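Local structure of deferrochelatase (Vibrio cholerae, 5DE0) at residues T143-G148 / R200-S205; A214-R219 / D275-F280. The protein probably acts as a haem-dependent peroxidase of the dye-decolorizing (DyP) family, which binds haem b and uses peroxide to oxidise its substrates. All blocks are in the same frame, centred on the assembly; numbering follows the deposited sequence.

In the fold
Both contacts tie the loops and the short helix 216-220 of the C-terminal DyP-type region to the same haem, their centres about 14 Å apart. Contact 1 (143-148 / 200-205) is partly buried and joins two loops beside the porphyrin: a lysine chain over a phenylalanine and two bridging waters hold it, while an arginine braces the second loop from within, and its first segment brings D147 to one face of the haem. Contact 2 (214-219 / 275-280) is buried on the opposite face, where a helix start meets a 3-10 turn and the chemistry turns to iron ligation and a histidine-carboxylate hydrogen bond. They touch where R200 CG packs on V217 CG2, and helix 191-198 backs both.

Contact 1: T143-G148 / R200-S205; sequences TGFIDG and RTKPDS. With HEM (protoporphyrin IX containing Fe), chain F.
K202 lays its alkyl chain across one face of the F145 ring, the two side chains crossing at about a right angle. K202 CG stands 3.7 Å from the F145 ring centroid and only 9° off the ring normal, a CH-pi contact over the middle of the face, while R200 O meets the ring edge in plane, 3.2 Å from CE2 of F145. Extended beyond CG, the lysine passes close over G144, its CE within 3.6 Å of the glycine CA. Its NZ makes a weak bond to T143 O and a further one to Q194. I146 packs its CB on S205 CB. Two waters bridge the loops beside this pair: one links I146 O to S205 OG, the other I146 N (2.8 Å from the water) to K202 O. R200, bent at chi3 (77°), turns side-on to S205, so that NE and NH2 both bind S205 O, NH2 at 2.6 Å; NE also reaches S205 OG, which is hydrogen-bonded to T149 OG1 as well, and E150 forms a salt bridge with NH2. The R200 CD lies 3.5 Å from HEM CAD, at the root of a propionate whose O1D receives G148 N at 2.6 Å. Residues G144-G148 read GFIDG, the GXXDG motif of DyP-type peroxidases beside the haem.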
loop_
_atom_site.group_PDB
_atom_site.type_symbol
_atom_site.label_atom_id
_atom_site.label_comp_id
_atom_site.label_asym_id
_atom_site.label_seq_id
_atom_site.Cartn_x
_atom_site.Cartn_y
_atom_site.Cartn_z
ATOM N N THR B 143 4.317 -13.416 -10.048
ATOM C CA THR B 143 4.439 -14.768 -10.564
ATOM C C THR B 143 5.901 -15.069 -10.900
ATOM O O THR B 143 6.269 -16.213 -11.164
ATOM C CB THR B 143 3.555 -14.957 -11.812
ATOM O OG1 THR B 143 3.366 -16.351 -12.069
ATOM C CG2 THR B 143 4.183 -14.289 -13.023
ATOM N N GLY B 144 6.728 -14.028 -10.883
ATOM C CA GLY B 144 8.150 -14.169 -11.139
ATOM C C GLY B 144 8.524 -13.869 -12.578
ATOM O O GLY B 144 9.704 -13.803 -12.921
ATOM N N PHE B 145 7.513 -13.692 -13.422
ATOM C CA PHE B 145 7.728 -13.387 -14.833
ATOM C C PHE B 145 7.658 -11.888 -15.088
ATOM O O PHE B 145 6.865 -11.183 -14.465
ATOM C CB PHE B 145 6.699 -14.107 -15.708
ATOM C CG PHE B 145 6.936 -15.584 -15.844
ATOM C CD1 PHE B 145 6.676 -16.445 -14.790
ATOM C CD2 PHE B 145 7.403 -16.116 -17.037
ATOM C CE1 PHE B 145 6.888 -17.805 -14.916
ATOM C CE2 PHE B 145 7.617 -17.478 -17.171
ATOM C CZ PHE B 145 7.359 -18.323 -16.110
ATOM N N ILE B 146 8.486 -11.406 -16.006
ATOM C CA ILE B 146 8.477 -9.997 -16.377
ATOM C C ILE B 146 7.183 -9.650 -17.106
ATOM O O ILE B 146 6.749 -10.380 -17.998
ATOM C CB ILE B 146 9.682 -9.639 -17.270
ATOM C CG1 ILE B 146 10.991 -9.958 -16.546
ATOM C CG2 ILE B 146 9.637 -8.173 -17.678
ATOM C CD1 ILE B 146 12.229 -9.657 -17.362
ATOM N N ASP B 147 6.564 -8.542 -16.710
ATOM C CA ASP B 147 5.326 -8.092 -17.336
ATOM C C ASP B 147 5.545 -6.805 -18.126
ATOM O O ASP B 147 6.042 -5.816 -17.590
ATOM C CB ASP B 147 4.239 -7.886 -16.279
ATOM C CG ASP B 147 2.898 -7.520 -16.887
ATOM O OD1 ASP B 147 2.638 -7.913 -18.044
ATOM O OD2 ASP B 147 2.103 -6.839 -16.207
ATOM N N GLY B 148 5.177 -6.828 -19.404
ATOM C CA GLY B 148 5.302 -5.658 -20.254
ATOM C C GLY B 148 6.369 -5.795 -21.326
ATOM O O GLY B 148 6.747 -4.811 -21.961
ATOM N N ARG B 200 6.484 -17.755 -22.218
ATOM C CA ARG B 200 7.794 -17.122 -22.340
ATOM C C ARG B 200 8.752 -17.626 -21.266
ATOM O O ARG B 200 8.331 -18.187 -20.253
ATOM C CB ARG B 200 7.676 -15.597 -22.249
ATOM C CG ARG B 200 6.820 -14.962 -23.330
ATOM C CD ARG B 200 6.860 -13.447 -23.245
ATOM N NE ARG B 200 8.098 -12.897 -23.785
ATOM C CZ ARG B 200 8.245 -12.496 -25.043
ATOM N NH1 ARG B 200 7.229 -12.583 -25.890
ATOM N NH2 ARG B 200 9.407 -12.007 -25.456
ATOM N N THR B 201 10.045 -17.417 -21.496
ATOM C CA THR B 201 11.064 -17.774 -20.520
ATOM C C THR B 201 10.936 -16.860 -19.306
ATOM O O THR B 201 10.543 -15.704 -19.434
ATOM C CB THR B 201 12.481 -17.666 -21.118
ATOM O OG1 THR B 201 12.480 -18.189 -22.451
ATOM C CG2 THR B 201 13.481 -18.443 -20.281
ATOM N N LYS B 202 11.260 -17.379 -18.127
ATOM C CA LYS B 202 11.073 -16.621 -16.892
ATOM C C LYS B 202 12.184 -15.596 -16.604
ATOM O O LYS B 202 11.878 -14.443 -16.301
ATOM C CB LYS B 202 10.924 -17.580 -15.705
ATOM C CG LYS B 202 10.501 -16.911 -14.412
ATOM C CD LYS B 202 10.128 -17.939 -13.358
ATOM C CE LYS B 202 9.596 -17.272 -12.103
ATOM N NZ LYS B 202 9.078 -18.254 -11.111
ATOM N N PRO B 203 13.468 -15.993 -16.691
ATOM C CA PRO B 203 14.475 -14.984 -16.336
ATOM C C PRO B 203 14.629 -13.849 -17.351
ATOM O O PRO B 203 14.834 -12.710 -16.934
ATOM C CB PRO B 203 15.769 -15.801 -16.250
ATOM C CG PRO B 203 15.535 -16.964 -17.137
ATOM C CD PRO B 203 14.089 -17.302 -16.965
ATOM N N ASP B 204 14.537 -14.141 -18.646
ATOM C CA ASP B 204 14.811 -13.116 -19.654
ATOM C C ASP B 204 13.639 -12.838 -20.595
ATOM O O ASP B 204 13.776 -12.071 -21.549
ATOM C CB ASP B 204 16.050 -13.494 -20.475
ATOM C CG ASP B 204 15.987 -14.909 -21.021
ATOM O OD1 ASP B 204 14.890 -15.504 -21.040
ATOM O OD2 ASP B 204 17.044 -15.424 -21.443
ATOM N N SER B 205 12.497 -13.465 -20.324
ATOM C CA SER B 205 11.256 -13.187 -21.047
ATOM C C SER B 205 11.380 -13.346 -22.562
ATOM O O SER B 205 10.799 -12.573 -23.325
ATOM C CB SER B 205 10.759 -11.777 -20.713
ATOM O OG SER B 205 9.457 -11.558 -21.223
HETATM C CHA HEM F . 1.684 -10.541 -22.196
HETATM C CHB HEM F . -2.929 -9.065 -22.454
HETATM C CHC HEM F . -3.744 -10.686 -17.941
HETATM C CHD HEM F . 1.031 -11.344 -17.407
HETATM C C1A HEM F . 0.506 -10.002 -22.664
HETATM C C2A HEM F . 0.289 -9.420 -23.973
HETATM C C3A HEM F . -0.982 -9.011 -24.041
HETATM C C4A HEM F . -1.618 -9.321 -22.779
HETATM C CMA HEM F . -1.672 -8.328 -25.243
HETATM C CAA HEM F . 1.350 -9.299 -25.090
HETATM C CBA HEM F . 1.084 -10.380 -26.136
HETATM C CGA HEM F . 2.194 -10.397 -27.151
HETATM O O1A HEM F . 3.274 -10.965 -26.847
HETATM O O2A HEM F . 1.992 -9.845 -28.262
HETATM C C1B HEM F . -3.565 -9.451 -21.296
HETATM C C2B HEM F . -4.993 -9.423 -21.075
HETATM C C3B HEM F . -5.236 -9.859 -19.840
HETATM C C4B HEM F . -3.961 -10.196 -19.217
HETATM C CMB HEM F . -6.061 -8.953 -22.088
HETATM C CAB HEM F . -6.662 -9.963 -19.253
HETATM C CBB HEM F . -6.892 -10.350 -18.000
HETATM C C1C HEM F . -2.517 -10.978 -17.380
HETATM C C2C HEM F . -2.273 -11.409 -16.015
HETATM C C3C HEM F . -0.945 -11.588 -15.873
HETATM C C4C HEM F . -0.320 -11.281 -17.145
HETATM C CMC HEM F . -3.386 -11.602 -14.958
HETATM C CAC HEM F . -0.117 -12.044 -14.645
HETATM C CBC HEM F . -0.636 -12.455 -13.484
HETATM C C1D HEM F . 1.635 -11.312 -18.647
HETATM C C2D HEM F . 2.971 -11.781 -18.937
HETATM C C3D HEM F . 3.178 -11.528 -20.435
HETATM C C4D HEM F . 1.944 -10.933 -20.900
HETATM C CMD HEM F . 3.983 -12.405 -17.952
HETATM C CAD HEM F . 4.436 -11.851 -21.267
HETATM C CBD HEM F . 5.426 -10.694 -21.213
HETATM C CGD HEM F . 4.832 -9.477 -21.872
HETATM O O1D HEM F . 4.316 -8.592 -21.143
HETATM O O2D HEM F . 4.876 -9.386 -23.127
HETATM N NA HEM F . -0.681 -9.925 -21.962
HETATM N NB HEM F . -2.966 -9.929 -20.144
HETATM N NC HEM F . -1.303 -10.914 -18.037
HETATM N ND HEM F . 1.070 -10.825 -19.822
HETATM FE FE HEM F . -0.967 -10.485 -20.010
HETATM O O HOH W 1 7.455 -12.910 -19.201
HETATM O O HOH W 2 9.658 -13.102 -17.947
#

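Contact 2: A214-R219 / D275-F280; sequences ASHVGR and DQLLRF. With HEM (protoporphyrin IX containing Fe), chain F.
The proximal haem site of this DyP-type peroxidase is built on H216 and D275. H216 NE2 is bound to the haem iron at 2.6 Å, while ND1 on the other side of the imidazole donates to D275 OD2. At 2.4 Å between ND1 and OD2 this bond is very short, and its exact length is doubtful. Ring and carboxylate are nearly coplanar, 29° apart, and the acceptor sits at the ring edge; such a histidine-carboxylate pair is the usual proximal arrangement of haem peroxidases, where the carboxylate probably gives the imidazole some imidazolate character and so makes it a stronger ligand. Over one face of the imidazole lies L277, its CD2 3.7 Å from the ring centroid in a CH-pi contact. The same methyl comes 3.5 Å from HEM C3C, wedged between histidine and porphyrin. Iron at NE2 and D275 at ND1 thus fix two corners of the ring, with L277 against one face.

The other carboxylate oxygen of D275 is held by its own chain: OD1 accepts L277 N at 2.8 Å from above the carboxylate plane, an Asx turn leading into the 3-10 turn. The aspartate's chi1 of -162° places CG opposite the backbone N and carries OD2 to H216; R219 CG lies against OD2, the guanidinium of R219 going instead to D271. At the start of helix 216-220, S215 is the N-cap, its OG accepting from G218 N as well as bonding to P212 O. Just ahead of that cap, A214 O receives Q276 N at 3.1 Å, a backbone bond that joins the helix start to the turn.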
loop_
_atom_site.group_PDB
_atom_site.type_symbol
_atom_site.label_atom_id
_atom_site.label_comp_id
_atom_site.label_asym_id
_atom_site.label_seq_id
_atom_site.Cartn_x
_atom_site.Cartn_y
_atom_site.Cartn_z
ATOM N N ALA B 214 -2.805 -22.868 -25.431
ATOM C CA ALA B 214 -3.510 -22.632 -24.177
ATOM C C ALA B 214 -2.677 -21.796 -23.208
ATOM O O ALA B 214 -3.164 -21.392 -22.152
ATOM C CB ALA B 214 -3.900 -23.953 -23.535
ATOM N N SER B 215 -1.423 -21.536 -23.565
ATOM C CA SER B 215 -0.584 -20.651 -22.765
ATOM C C SER B 215 -1.127 -19.232 -22.851
ATOM O O SER B 215 -1.864 -18.905 -23.782
ATOM C CB SER B 215 0.870 -20.690 -23.234
ATOM O OG SER B 215 1.034 -19.956 -24.434
ATOM N N HIS B 216 -0.757 -18.391 -21.891
ATOM C CA HIS B 216 -1.303 -17.039 -21.822
ATOM C C HIS B 216 -1.008 -16.223 -23.077
ATOM O O HIS B 216 -1.914 -15.627 -23.662
ATOM C CB HIS B 216 -0.767 -16.302 -20.597
ATOM C CG HIS B 216 -1.405 -14.967 -20.386
ATOM N ND1 HIS B 216 -2.747 -14.821 -20.116
ATOM C CD2 HIS B 216 -0.889 -13.716 -20.424
ATOM C CE1 HIS B 216 -3.032 -13.538 -19.986
ATOM N NE2 HIS B 216 -1.923 -12.847 -20.170
ATOM N N VAL B 217 0.257 -16.195 -23.483
ATOM C CA VAL B 217 0.647 -15.499 -24.705
ATOM C C VAL B 217 -0.052 -16.132 -25.906
ATOM O O VAL B 217 -0.481 -15.433 -26.822
ATOM C CB VAL B 217 2.176 -15.520 -24.906
ATOM C CG1 VAL B 217 2.553 -14.914 -26.252
ATOM C CG2 VAL B 217 2.865 -14.773 -23.774
ATOM N N GLY B 218 -0.186 -17.455 -25.885
ATOM C CA GLY B 218 -0.908 -18.161 -26.928
ATOM C C GLY B 218 -2.356 -17.715 -27.025
ATOM O O GLY B 218 -2.959 -17.753 -28.098
ATOM N N ARG B 219 -2.912 -17.282 -25.895
ATOM C CA ARG B 219 -4.293 -16.819 -25.838
ATOM C C ARG B 219 -4.440 -15.364 -26.280
ATOM O O ARG B 219 -5.433 -15.001 -26.909
ATOM C CB ARG B 219 -4.851 -16.975 -24.421
ATOM C CG ARG B 219 -4.961 -18.408 -23.916
ATOM C CD ARG B 219 -6.168 -19.133 -24.498
ATOM N NE ARG B 219 -5.925 -19.633 -25.849
ATOM C CZ ARG B 219 -6.819 -20.300 -26.570
ATOM N NH1 ARG B 219 -8.022 -20.551 -26.070
ATOM N NH2 ARG B 219 -6.511 -20.716 -27.791
ATOM N N ASP B 275 -7.456 -20.011 -20.422
ATOM C CA ASP B 275 -6.064 -19.646 -20.191
ATOM C C ASP B 275 -5.473 -20.472 -19.052
ATOM O O ASP B 275 -6.086 -20.611 -17.991
ATOM C CB ASP B 275 -5.954 -18.149 -19.879
ATOM C CG ASP B 275 -4.544 -17.611 -20.056
ATOM O OD1 ASP B 275 -3.575 -18.324 -19.719
ATOM O OD2 ASP B 275 -4.406 -16.466 -20.536
ATOM N N GLN B 276 -4.284 -21.021 -19.279
ATOM C CA GLN B 276 -3.583 -21.791 -18.257
ATOM C C GLN B 276 -3.211 -20.914 -17.062
ATOM O O GLN B 276 -3.137 -21.396 -15.931
ATOM C CB GLN B 276 -2.327 -22.442 -18.842
ATOM C CG GLN B 276 -2.605 -23.526 -19.871
ATOM C CD GLN B 276 -3.208 -24.776 -19.258
ATOM O OE1 GLN B 276 -2.741 -25.263 -18.230
ATOM N NE2 GLN B 276 -4.255 -25.298 -19.887
ATOM N N LEU B 277 -2.976 -19.630 -17.319
ATOM C CA LEU B 277 -2.637 -18.685 -16.258
ATOM C C LEU B 277 -3.782 -18.533 -15.263
ATOM O O LEU B 277 -3.557 -18.303 -14.074
ATOM C CB LEU B 277 -2.272 -17.320 -16.850
ATOM C CG LEU B 277 -2.012 -16.171 -15.870
ATOM C CD1 LEU B 277 -0.851 -16.491 -14.937
ATOM C CD2 LEU B 277 -1.754 -14.876 -16.620
ATOM N N LEU B 278 -5.011 -18.682 -15.753
ATOM C CA LEU B 278 -6.201 -18.508 -14.925
ATOM C C LEU B 278 -6.403 -19.661 -13.944
ATOM O O LEU B 278 -7.367 -19.673 -13.180
ATOM C CB LEU B 278 -7.437 -18.348 -15.808
ATOM C CG LEU B 278 -7.436 -17.091 -16.681
ATOM C CD1 LEU B 278 -8.670 -17.033 -17.569
ATOM C CD2 LEU B 278 -7.332 -15.838 -15.821
ATOM N N ARG B 279 -5.492 -20.628 -13.970
ATOM C CA ARG B 279 -5.491 -21.710 -12.991
ATOM C C ARG B 279 -4.907 -21.231 -11.670
ATOM O O ARG B 279 -5.131 -21.835 -10.622
ATOM C CB ARG B 279 -4.692 -22.910 -13.505
ATOM C CG ARG B 279 -5.352 -23.675 -14.634
ATOM C CD ARG B 279 -4.366 -24.648 -15.256
ATOM N NE ARG B 279 -3.740 -25.507 -14.255
ATOM C CZ ARG B 279 -2.628 -26.205 -14.460
ATOM N NH1 ARG B 279 -2.007 -26.143 -15.631
ATOM N NH2 ARG B 279 -2.130 -26.961 -13.492
ATOM N N PHE B 280 -4.157 -20.136 -11.731
ATOM C CA PHE B 280 -3.392 -19.669 -10.583
ATOM C C PHE B 280 -3.732 -18.230 -10.202
ATOM O O PHE B 280 -3.104 -17.651 -9.316
ATOM C CB PHE B 280 -1.896 -19.801 -10.868
ATOM C CG PHE B 280 -1.493 -21.163 -11.355
ATOM C CD1 PHE B 280 -1.216 -22.179 -10.456
ATOM C CD2 PHE B 280 -1.399 -21.428 -12.711
ATOM C CE1 PHE B 280 -0.848 -23.433 -10.899
ATOM C CE2 PHE B 280 -1.028 -22.683 -13.162
ATOM C CZ PHE B 280 -0.753 -23.687 -12.253
HETATM C CHA HEM F . 1.684 -10.541 -22.196
HETATM C CHB HEM F . -2.929 -9.065 -22.454
HETATM C CHC HEM F . -3.744 -10.686 -17.941
HETATM C CHD HEM F . 1.031 -11.344 -17.407
HETATM C C1A HEM F . 0.506 -10.002 -22.664
HETATM C C2A HEM F . 0.289 -9.420 -23.973
HETATM C C3A HEM F . -0.982 -9.011 -24.041
HETATM C C4A HEM F . -1.618 -9.321 -22.779
HETATM C CMA HEM F . -1.672 -8.328 -25.243
HETATM C CAA HEM F . 1.350 -9.299 -25.090
HETATM C CBA HEM F . 1.084 -10.380 -26.136
HETATM C CGA HEM F . 2.194 -10.397 -27.151
HETATM O O1A HEM F . 3.274 -10.965 -26.847
HETATM O O2A HEM F . 1.992 -9.845 -28.262
HETATM C C1B HEM F . -3.565 -9.451 -21.296
HETATM C C2B HEM F . -4.993 -9.423 -21.075
HETATM C C3B HEM F . -5.236 -9.859 -19.840
HETATM C C4B HEM F . -3.961 -10.196 -19.217
HETATM C CMB HEM F . -6.061 -8.953 -22.088
HETATM C CAB HEM F . -6.662 -9.963 -19.253
HETATM C CBB HEM F . -6.892 -10.350 -18.000
HETATM C C1C HEM F . -2.517 -10.978 -17.380
HETATM C C2C HEM F . -2.273 -11.409 -16.015
HETATM C C3C HEM F . -0.945 -11.588 -15.873
HETATM C C4C HEM F . -0.320 -11.281 -17.145
HETATM C CMC HEM F . -3.386 -11.602 -14.958
HETATM C CAC HEM F . -0.117 -12.044 -14.645
HETATM C CBC HEM F . -0.636 -12.455 -13.484
HETATM C C1D HEM F . 1.635 -11.312 -18.647
HETATM C C2D HEM F . 2.971 -11.781 -18.937
HETATM C C3D HEM F . 3.178 -11.528 -20.435
HETATM C C4D HEM F . 1.944 -10.933 -20.900
HETATM C CMD HEM F . 3.983 -12.405 -17.952
HETATM C CAD HEM F . 4.436 -11.851 -21.267
HETATM C CBD HEM F . 5.426 -10.694 -21.213
HETATM C CGD HEM F . 4.832 -9.477 -21.872
HETATM O O1D HEM F . 4.316 -8.592 -21.143
HETATM O O2D HEM F . 4.876 -9.386 -23.127
HETATM N NA HEM F . -0.681 -9.925 -21.962
HETATM N NB HEM F . -2.966 -9.929 -20.144
HETATM N NC HEM F . -1.303 -10.914 -18.037
HETATM N ND HEM F . 1.070 -10.825 -19.822
HETATM FE FE HEM F . -0.967 -10.485 -20.010
#